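Local coordinates for protein CupA (PDB 4F2E) that binds copper(I) in a cupredoxin-type domain and probably serves as a chaperone for the metal in the copper resistance of Streptococcus pneumoniae, at residues I16-M21 and I39-K44; V35-V40 and V72-E77. All coordinates share one frame; numbering follows the deposited sequence.

Contact 1: residues I16-M21 and I39-K44; sequences IRVEVM and IVFDRK
Lys44 meets both Met21 and Glu19 where two parallel strands, 16-20 and 39-43, run out. Its CB packs on the methyl CE of Met21 at 3.5 Å; that side chain bends twice, at chi2 and chi3, and crosses the lysine at about a right angle. The straight chain beyond CG then carries CD past the Glu19 carboxylate, 3.7 Å from OE2. At the tip, NZ forms two long salt bridges, to OE1 of Glu19 at 3.8 Å and to OD2 of Asp42 two residues earlier in its own segment, so one ammonium stands between two acids. On the face that carries Glu19 and Asp42, Arg17 lays a face of its guanidinium over Val40, with NH2 3.9 Å from CG1, while NH1 is salt-bridged to Glu69.

The opposite face, with Val18, Val20 and Phe41, is mostly hydrocarbon; Arg43 at its end is buried, its guanidinium held by Asp51 and the Leu64 carbonyl. CG1 of Val18 lies 3.8 Å from CE2 of Phe41, and CG2 of Val20 comes in at the ring's edge, in its plane. With chi1 at -71°, Phe41 CG stands anti to the carbonyl carbon, and the ring lies alongside Val18 with both side chains pointing the same way. Ile53, Phe55 and Leu64 also touch the Phe41 side chain, and Val20 reaches Leu50, next to the copper ligand Cys49.

Five backbone N-H...O bonds join the strands. The chemistry is thus two-sided, as in a cupredoxin β-sandwich: mostly hydrocarbon turned to the core, with one arginine satisfied there by outside partners, and on the other side long Lys44 ion pairs, probably weak, bordering solvent.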
ATOM      1  N   ILE A  16      -1.700   4.608   6.479  1.00 12.10           N
ATOM      2  CA  ILE A  16      -2.530   3.423   6.560  1.00 13.03           C
ATOM      3  C   ILE A  16      -1.634   2.211   6.731  1.00 13.25           C
ATOM      4  O   ILE A  16      -0.541   2.148   6.162  1.00 12.90           O
ATOM      5  CB  ILE A  16      -3.436   3.273   5.329  1.00 17.90           C
ATOM      6  CG1 ILE A  16      -4.436   2.137   5.545  1.00 19.05           C
ATOM      7  CG2 ILE A  16      -2.604   3.064   4.073  1.00 17.27           C
ATOM      8  CD1 ILE A  16      -5.632   2.203   4.632  1.00 20.36           C
ATOM      9  N   ARG A  17      -2.095   1.263   7.536  1.00 12.38           N
ATOM     10  CA  ARG A  17      -1.332   0.061   7.824  1.00 12.78           C
ATOM     11  C   ARG A  17      -1.908  -1.120   7.060  1.00 11.25           C
ATOM     12  O   ARG A  17      -3.120  -1.345   7.056  1.00 13.29           O
ATOM     13  CB  ARG A  17      -1.334  -0.222   9.328  1.00 16.18           C
ATOM     14  CG  ARG A  17      -0.738   0.901  10.163  1.00 21.75           C
ATOM     15  CD  ARG A  17      -0.651   0.509  11.631  1.00 33.40           C
ATOM     16  NE  ARG A  17       0.168  -0.684  11.823  1.00 39.86           N
ATOM     17  CZ  ARG A  17       1.481  -0.664  12.028  1.00 37.69           C
ATOM     18  NH1 ARG A  17       2.148  -1.799  12.189  1.00 36.41           N
ATOM     19  NH2 ARG A  17       2.129   0.493  12.069  1.00 35.66           N
ATOM     20  N   VAL A  18      -1.029  -1.867   6.404  1.00 10.73           N
ATOM     21  CA  VAL A  18      -1.438  -3.033   5.633  1.00 11.67           C
ATOM     22  C   VAL A  18      -0.697  -4.258   6.142  1.00 11.17           C
ATOM     23  O   VAL A  18       0.529  -4.272   6.182  1.00 12.43           O
ATOM     24  CB  VAL A  18      -1.158  -2.837   4.130  1.00 10.54           C
ATOM     25  CG1 VAL A  18      -1.540  -4.085   3.341  1.00 11.92           C
ATOM     26  CG2 VAL A  18      -1.904  -1.622   3.608  1.00 14.49           C
ATOM     27  N   GLU A  19      -1.448  -5.274   6.552  1.00 10.44           N
ATOM     28  CA  GLU A  19      -0.857  -6.527   6.992  1.00 11.02           C
ATOM     29  C   GLU A  19      -0.598  -7.417   5.789  1.00 10.08           C
ATOM     30  O   GLU A  19      -1.477  -7.607   4.948  1.00 11.77           O
ATOM     31  CB  GLU A  19      -1.782  -7.242   7.979  1.00 11.39           C
ATOM     32  CG  GLU A  19      -1.215  -8.551   8.504  1.00 15.87           C
ATOM     33  CD  GLU A  19      -2.109  -9.206   9.538  1.00 29.85           C
ATOM     34  OE1 GLU A  19      -2.803  -8.473  10.275  1.00 35.71           O
ATOM     35  OE2 GLU A  19      -2.119 -10.453   9.612  1.00 27.94           O
ATOM     36  N   VAL A  20       0.619  -7.943   5.700  1.00 10.97           N
ATOM     37  CA  VAL A  20       0.968  -8.868   4.633  1.00 11.78           C
ATOM     38  C   VAL A  20       0.818 -10.286   5.160  1.00 11.48           C
ATOM     39  O   VAL A  20       1.669 -10.788   5.897  1.00 10.45           O
ATOM     40  CB  VAL A  20       2.393  -8.630   4.109  1.00 10.00           C
ATOM     41  CG1 VAL A  20       2.684  -9.545   2.917  1.00 11.73           C
ATOM     42  CG2 VAL A  20       2.579  -7.166   3.728  1.00 12.88           C
ATOM     43  N   MET A  21      -0.292 -10.910   4.793  1.00 12.58           N
ATOM     44  CA  MET A  21      -0.612 -12.258   5.224  1.00 11.88           C
ATOM     45  C   MET A  21      -1.518 -12.877   4.173  1.00 11.68           C
ATOM     46  O   MET A  21      -2.678 -12.480   4.035  1.00 13.60           O
ATOM     47  CB  MET A  21      -1.318 -12.227   6.581  1.00 14.47           C
ATOM     48  CG  MET A  21      -1.778 -13.592   7.062  1.00 15.32           C
ATOM     49  SD  MET A  21      -0.406 -14.655   7.552  1.00 20.71           S
ATOM     50  CE  MET A  21       0.052 -13.913   9.114  1.00 27.80           C
ATOM     51  N   ILE A  39       2.288   4.204   3.598  1.00 10.74           N
ATOM     52  CA  ILE A  39       1.588   2.934   3.545  1.00 11.17           C
ATOM     53  C   ILE A  39       2.504   1.915   4.203  1.00 11.23           C
ATOM     54  O   ILE A  39       3.529   1.526   3.642  1.00 11.79           O
ATOM     55  CB  ILE A  39       1.234   2.544   2.099  1.00 12.03           C
ATOM     56  CG1 ILE A  39       0.545   3.721   1.399  1.00 13.04           C
ATOM     57  CG2 ILE A  39       0.335   1.315   2.082  1.00 13.42           C
ATOM     58  CD1 ILE A  39       0.301   3.510  -0.080  1.00 17.15           C
ATOM     59  N   VAL A  40       2.143   1.523   5.419  1.00  9.86           N
ATOM     60  CA  VAL A  40       3.022   0.738   6.265  1.00 10.57           C
ATOM     61  C   VAL A  40       2.711  -0.744   6.128  1.00 10.56           C
ATOM     62  O   VAL A  40       1.678  -1.217   6.606  1.00 12.46           O
ATOM     63  CB  VAL A  40       2.878   1.157   7.738  1.00 10.88           C
ATOM     64  CG1 VAL A  40       3.898   0.426   8.599  1.00 14.18           C
ATOM     65  CG2 VAL A  40       3.040   2.666   7.870  1.00 11.85           C
ATOM     66  N   PHE A  41       3.609  -1.474   5.475  1.00 10.98           N
ATOM     67  CA  PHE A  41       3.433  -2.905   5.284  1.00 11.03           C
ATOM     68  C   PHE A  41       4.088  -3.681   6.409  1.00 12.27           C
ATOM     69  O   PHE A  41       5.302  -3.603   6.608  1.00 14.03           O
ATOM     70  CB  PHE A  41       3.994  -3.344   3.930  1.00 10.59           C
ATOM     71  CG  PHE A  41       3.179  -2.869   2.766  1.00 10.60           C
ATOM     72  CD1 PHE A  41       3.381  -1.607   2.231  1.00 11.38           C
ATOM     73  CD2 PHE A  41       2.195  -3.676   2.216  1.00 10.27           C
ATOM     74  CE1 PHE A  41       2.624  -1.161   1.168  1.00 11.61           C
ATOM     75  CE2 PHE A  41       1.434  -3.234   1.150  1.00 10.81           C
ATOM     76  CZ  PHE A  41       1.647  -1.978   0.625  1.00 11.74           C
ATOM     77  N   ASP A  42       3.276  -4.427   7.147  1.00 11.49           N
ATOM     78  CA  ASP A  42       3.777  -5.252   8.234  1.00 12.34           C
ATOM     79  C   ASP A  42       3.766  -6.694   7.758  1.00 12.85           C
ATOM     80  O   ASP A  42       2.698  -7.289   7.605  1.00 12.98           O
ATOM     81  CB  ASP A  42       2.891  -5.082   9.467  1.00 14.20           C
ATOM     82  CG  ASP A  42       3.434  -5.801  10.680  1.00 21.47           C
ATOM     83  OD1 ASP A  42       4.649  -6.088  10.706  1.00 22.06           O
ATOM     84  OD2 ASP A  42       2.648  -6.072  11.609  1.00 29.58           O
ATOM     85  N   ARG A  43       4.947  -7.252   7.506  1.00 11.41           N
ATOM     86  CA  ARG A  43       5.024  -8.566   6.879  1.00 13.22           C
ATOM     87  C   ARG A  43       5.016  -9.704   7.890  1.00 12.63           C
ATOM     88  O   ARG A  43       5.905  -9.805   8.737  1.00 14.56           O
ATOM     89  CB  ARG A  43       6.240  -8.691   5.962  1.00 11.67           C
ATOM     90  CG  ARG A  43       6.258 -10.026   5.248  1.00 11.17           C
ATOM     91  CD  ARG A  43       7.405 -10.174   4.284  1.00 12.89           C
ATOM     92  NE  ARG A  43       7.363 -11.493   3.658  1.00 11.30           N
ATOM     93  CZ  ARG A  43       8.295 -11.968   2.844  1.00 12.61           C
ATOM     94  NH1 ARG A  43       9.360 -11.236   2.553  1.00 12.78           N
ATOM     95  NH2 ARG A  43       8.162 -13.182   2.320  1.00 12.57           N
ATOM     96  N   LYS A  44       4.012 -10.570   7.776  1.00 11.95           N
ATOM     97  CA  LYS A  44       3.836 -11.676   8.707  1.00 12.42           C
ATOM     98  C   LYS A  44       3.809 -13.030   8.000  1.00 12.85           C
ATOM     99  O   LYS A  44       3.677 -14.070   8.642  1.00 17.06           O
ATOM    100  CB  LYS A  44       2.555 -11.479   9.517  1.00 16.21           C
ATOM    101  CG  LYS A  44       2.576 -10.232  10.387  1.00 20.82           C
ATOM    102  CD  LYS A  44       1.269 -10.052  11.136  1.00 27.59           C
ATOM    103  CE  LYS A  44       1.334  -8.854  12.069  1.00 30.83           C
ATOM    104  NZ  LYS A  44       0.051  -8.652  12.795  1.00 38.21           N
TER

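Contact 2: residues V35-V40 and V72-E77; sequences VPARIV and VEITPE
Peptide groups are the flat units that meet between Ile39 and Val72, and their two mutual hydrogen bonds differ in approach. Ile39 N reaches Val72 O in the carbonyl plane at 2.9 Å, whereas the return bond from Val72 N comes to Ile39 O tilted 27° from the plane of the Ile39 carbonyl. The next hydrogen-bonded antiparallel pair is lopsided. Ala37 N gives Ile74 O a short bond of 2.7 Å, but Ile74 N to Ala37 O is weak at 3.3 Å. Ala37 O gains further partners: the CA-H of Glu73, and a water that donates to it at 2.9 Å and, weakly, to Glu73 OE2. The guanidinium of Arg38, on the same face as Glu73, turns to Glu15 instead.

Toward the core, Ile74 has CG1 between its backbone N and carbonyl carbon (chi1 58°), which sets that atom 4.2 Å from Ala37 CB and leads CD1 on to Ile39 CD1 at 4.0 Å. Met95 packs on both isoleucines. Past the strand ends, Thr75 OG1 lies 3.4 Å from Pro36 CA. The chemistry implies an uneven pairing: two sound bonds at Ile39 and Val72, but at Ala37 and Ile74 one short bond and one weak one, with a water as a further donor to the Ala37 carbonyl.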
ATOM      1  N   VAL A  35      -1.927  14.643  -0.438  1.00 12.12           N
ATOM      2  CA  VAL A  35      -1.384  14.530   0.911  1.00 11.08           C
ATOM      3  C   VAL A  35      -0.321  13.437   0.960  1.00 10.49           C
ATOM      4  O   VAL A  35      -0.588  12.297   0.586  1.00 11.37           O
ATOM      5  CB  VAL A  35      -2.491  14.215   1.933  1.00 12.16           C
ATOM      6  CG1 VAL A  35      -1.900  14.048   3.319  1.00 11.80           C
ATOM      7  CG2 VAL A  35      -3.543  15.314   1.933  1.00 13.91           C
ATOM      8  N   PRO A  36       0.896  13.782   1.409  1.00 10.48           N
ATOM      9  CA  PRO A  36       1.966  12.780   1.495  1.00 11.64           C
ATOM     10  C   PRO A  36       1.501  11.553   2.269  1.00 11.04           C
ATOM     11  O   PRO A  36       0.896  11.695   3.331  1.00 12.81           O
ATOM     12  CB  PRO A  36       3.069  13.515   2.257  1.00 13.63           C
ATOM     13  CG  PRO A  36       2.833  14.958   1.941  1.00 12.83           C
ATOM     14  CD  PRO A  36       1.341  15.110   1.865  1.00 12.36           C
ATOM     15  N   ALA A  37       1.775  10.366   1.741  1.00 11.20           N
ATOM     16  CA  ALA A  37       1.239   9.138   2.317  1.00 10.29           C
ATOM     17  C   ALA A  37       2.313   8.185   2.819  1.00 10.13           C
ATOM     18  O   ALA A  37       3.396   8.076   2.239  1.00 11.00           O
ATOM     19  CB  ALA A  37       0.337   8.430   1.308  1.00 11.54           C
ATOM     20  N   ARG A  38       1.987   7.512   3.918  1.00 10.39           N
ATOM     21  CA  ARG A  38       2.771   6.415   4.459  1.00 10.27           C
ATOM     22  C   ARG A  38       1.897   5.174   4.414  1.00 10.71           C
ATOM     23  O   ARG A  38       0.869   5.106   5.094  1.00 11.63           O
ATOM     24  CB  ARG A  38       3.161   6.696   5.911  1.00 11.56           C
ATOM     25  CG  ARG A  38       4.235   7.751   6.095  1.00 12.68           C
ATOM     26  CD  ARG A  38       4.343   8.175   7.556  1.00 12.83           C
ATOM     27  NE  ARG A  38       4.329   7.041   8.478  1.00 13.97           N
ATOM     28  CZ  ARG A  38       5.382   6.280   8.755  1.00 14.22           C
ATOM     29  NH1 ARG A  38       6.548   6.520   8.171  1.00 14.22           N
ATOM     30  NH2 ARG A  38       5.269   5.273   9.613  1.00 16.10           N
ATOM     31  N   ILE A  39       2.288   4.204   3.598  1.00 10.74           N
ATOM     32  CA  ILE A  39       1.588   2.934   3.545  1.00 11.17           C
ATOM     33  C   ILE A  39       2.504   1.915   4.203  1.00 11.23           C
ATOM     34  O   ILE A  39       3.529   1.526   3.642  1.00 11.79           O
ATOM     35  CB  ILE A  39       1.234   2.544   2.099  1.00 12.03           C
ATOM     36  CG1 ILE A  39       0.545   3.721   1.399  1.00 13.04           C
ATOM     37  CG2 ILE A  39       0.335   1.315   2.082  1.00 13.42           C
ATOM     38  CD1 ILE A  39       0.301   3.510  -0.080  1.00 17.15           C
ATOM     39  N   VAL A  40       2.143   1.523   5.419  1.00  9.86           N
ATOM     40  CA  VAL A  40       3.022   0.738   6.265  1.00 10.57           C
ATOM     41  C   VAL A  40       2.711  -0.744   6.128  1.00 10.56           C
ATOM     42  O   VAL A  40       1.678  -1.217   6.606  1.00 12.46           O
ATOM     43  CB  VAL A  40       2.878   1.157   7.738  1.00 10.88           C
ATOM     44  CG1 VAL A  40       3.898   0.426   8.599  1.00 14.18           C
ATOM     45  CG2 VAL A  40       3.040   2.666   7.870  1.00 11.85           C
ATOM     46  N   VAL A  72       6.020   2.278   2.384  1.00 10.86           N
ATOM     47  CA  VAL A  72       5.966   2.847   1.051  1.00 11.66           C
ATOM     48  C   VAL A  72       5.501   4.292   1.173  1.00 12.04           C
ATOM     49  O   VAL A  72       4.443   4.571   1.738  1.00 11.57           O
ATOM     50  CB  VAL A  72       4.999   2.064   0.145  1.00 12.01           C
ATOM     51  CG1 VAL A  72       4.741   2.825  -1.145  1.00 15.22           C
ATOM     52  CG2 VAL A  72       5.554   0.680  -0.149  1.00 14.45           C
ATOM     53  N   GLU A  73       6.305   5.217   0.665  1.00 12.49           N
ATOM     54  CA  GLU A  73       5.940   6.625   0.696  1.00 11.84           C
ATOM     55  C   GLU A  73       5.650   7.135  -0.705  1.00 13.20           C
ATOM     56  O   GLU A  73       6.481   7.016  -1.605  1.00 16.47           O
ATOM     57  CB  GLU A  73       7.038   7.455   1.357  1.00 14.36           C
ATOM     58  CG  GLU A  73       7.304   7.044   2.794  1.00 15.76           C
ATOM     59  CD  GLU A  73       8.359   7.896   3.456  1.00 24.68           C
ATOM     60  OE1 GLU A  73       9.540   7.489   3.446  1.00 27.86           O
ATOM     61  OE2 GLU A  73       8.007   8.970   3.987  1.00 27.24           O
ATOM     62  N   ILE A  74       4.451   7.679  -0.881  1.00 11.46           N
ATOM     63  CA  ILE A  74       4.048   8.289  -2.140  1.00 13.45           C
ATOM     64  C   ILE A  74       3.228   9.533  -1.834  1.00 13.27           C
ATOM     65  O   ILE A  74       2.673   9.661  -0.746  1.00 13.31           O
ATOM     66  CB  ILE A  74       3.196   7.326  -3.002  1.00 12.04           C
ATOM     67  CG1 ILE A  74       1.943   6.882  -2.241  1.00 14.89           C
ATOM     68  CG2 ILE A  74       4.015   6.117  -3.436  1.00 13.64           C
ATOM     69  CD1 ILE A  74       0.983   6.052  -3.076  1.00 16.55           C
ATOM     70  N   THR A  75       3.163  10.453  -2.788  1.00 13.48           N
ATOM     71  CA  THR A  75       2.271  11.603  -2.670  1.00 12.24           C
ATOM     72  C   THR A  75       1.387  11.646  -3.909  1.00 13.54           C
ATOM     73  O   THR A  75       1.790  12.169  -4.949  1.00 15.41           O
ATOM     74  CB  THR A  75       3.047  12.926  -2.523  1.00 13.22           C
ATOM     75  OG1 THR A  75       3.889  12.861  -1.365  1.00 15.11           O
ATOM     76  CG2 THR A  75       2.081  14.099  -2.376  1.00 14.06           C
ATOM     77  N   PRO A  76       0.178  11.079  -3.806  1.00 11.88           N
ATOM     78  CA  PRO A  76      -0.693  10.944  -4.978  1.00 13.78           C
ATOM     79  C   PRO A  76      -1.356  12.263  -5.363  1.00 16.29           C
ATOM     80  O   PRO A  76      -2.260  12.721  -4.667  1.00 17.65           O
ATOM     81  CB  PRO A  76      -1.740   9.934  -4.513  1.00 14.94           C
ATOM     82  CG  PRO A  76      -1.821  10.138  -3.035  1.00 14.16           C
ATOM     83  CD  PRO A  76      -0.427  10.503  -2.592  1.00 12.18           C
ATOM     84  N   GLU A  77      -0.910  12.855  -6.465  1.00 16.83           N
ATOM     85  CA  GLU A  77      -1.420  14.154  -6.897  1.00 16.99           C
ATOM     86  C   GLU A  77      -2.584  14.034  -7.868  1.00 20.97           C
ATOM     87  O   GLU A  77      -3.149  15.037  -8.301  1.00 24.39           O
ATOM     88  CB  GLU A  77      -0.305  14.983  -7.535  1.00 20.01           C
ATOM     89  CG  GLU A  77       0.732  15.482  -6.549  1.00 20.87           C
ATOM     90  CD  GLU A  77       0.150  16.443  -5.532  1.00 24.78           C
ATOM     91  OE1 GLU A  77      -0.996  16.904  -5.732  1.00 26.70           O
ATOM     92  OE2 GLU A  77       0.836  16.739  -4.532  1.00 25.59           O
TER
HETATM   93  O   HOH W   1       5.286  10.209   2.469  1.00 19.49           O

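How the contacts relate
Strand 37-43 is common to both contacts, which share Ile39 and Val40 and have centres about 14 Å apart. It pairs parallel with strand 13-20 in contact 1 and antiparallel with strand 69-74 in contact 2, so it runs between the two in one sheet of the cupredoxin-like domain. Along the chain the order is 16-21, 35-40 overlapping 39-44, then 72-77. The contacts also touch directly: Ile16 N probably bonds to Arg38 O, and Phe41 packs on Val72. Contact 1 extends toward the copper end, where the Val20 side chain is about 9 Å from a copper(I) ion, and the shared strand links that end to contact 2.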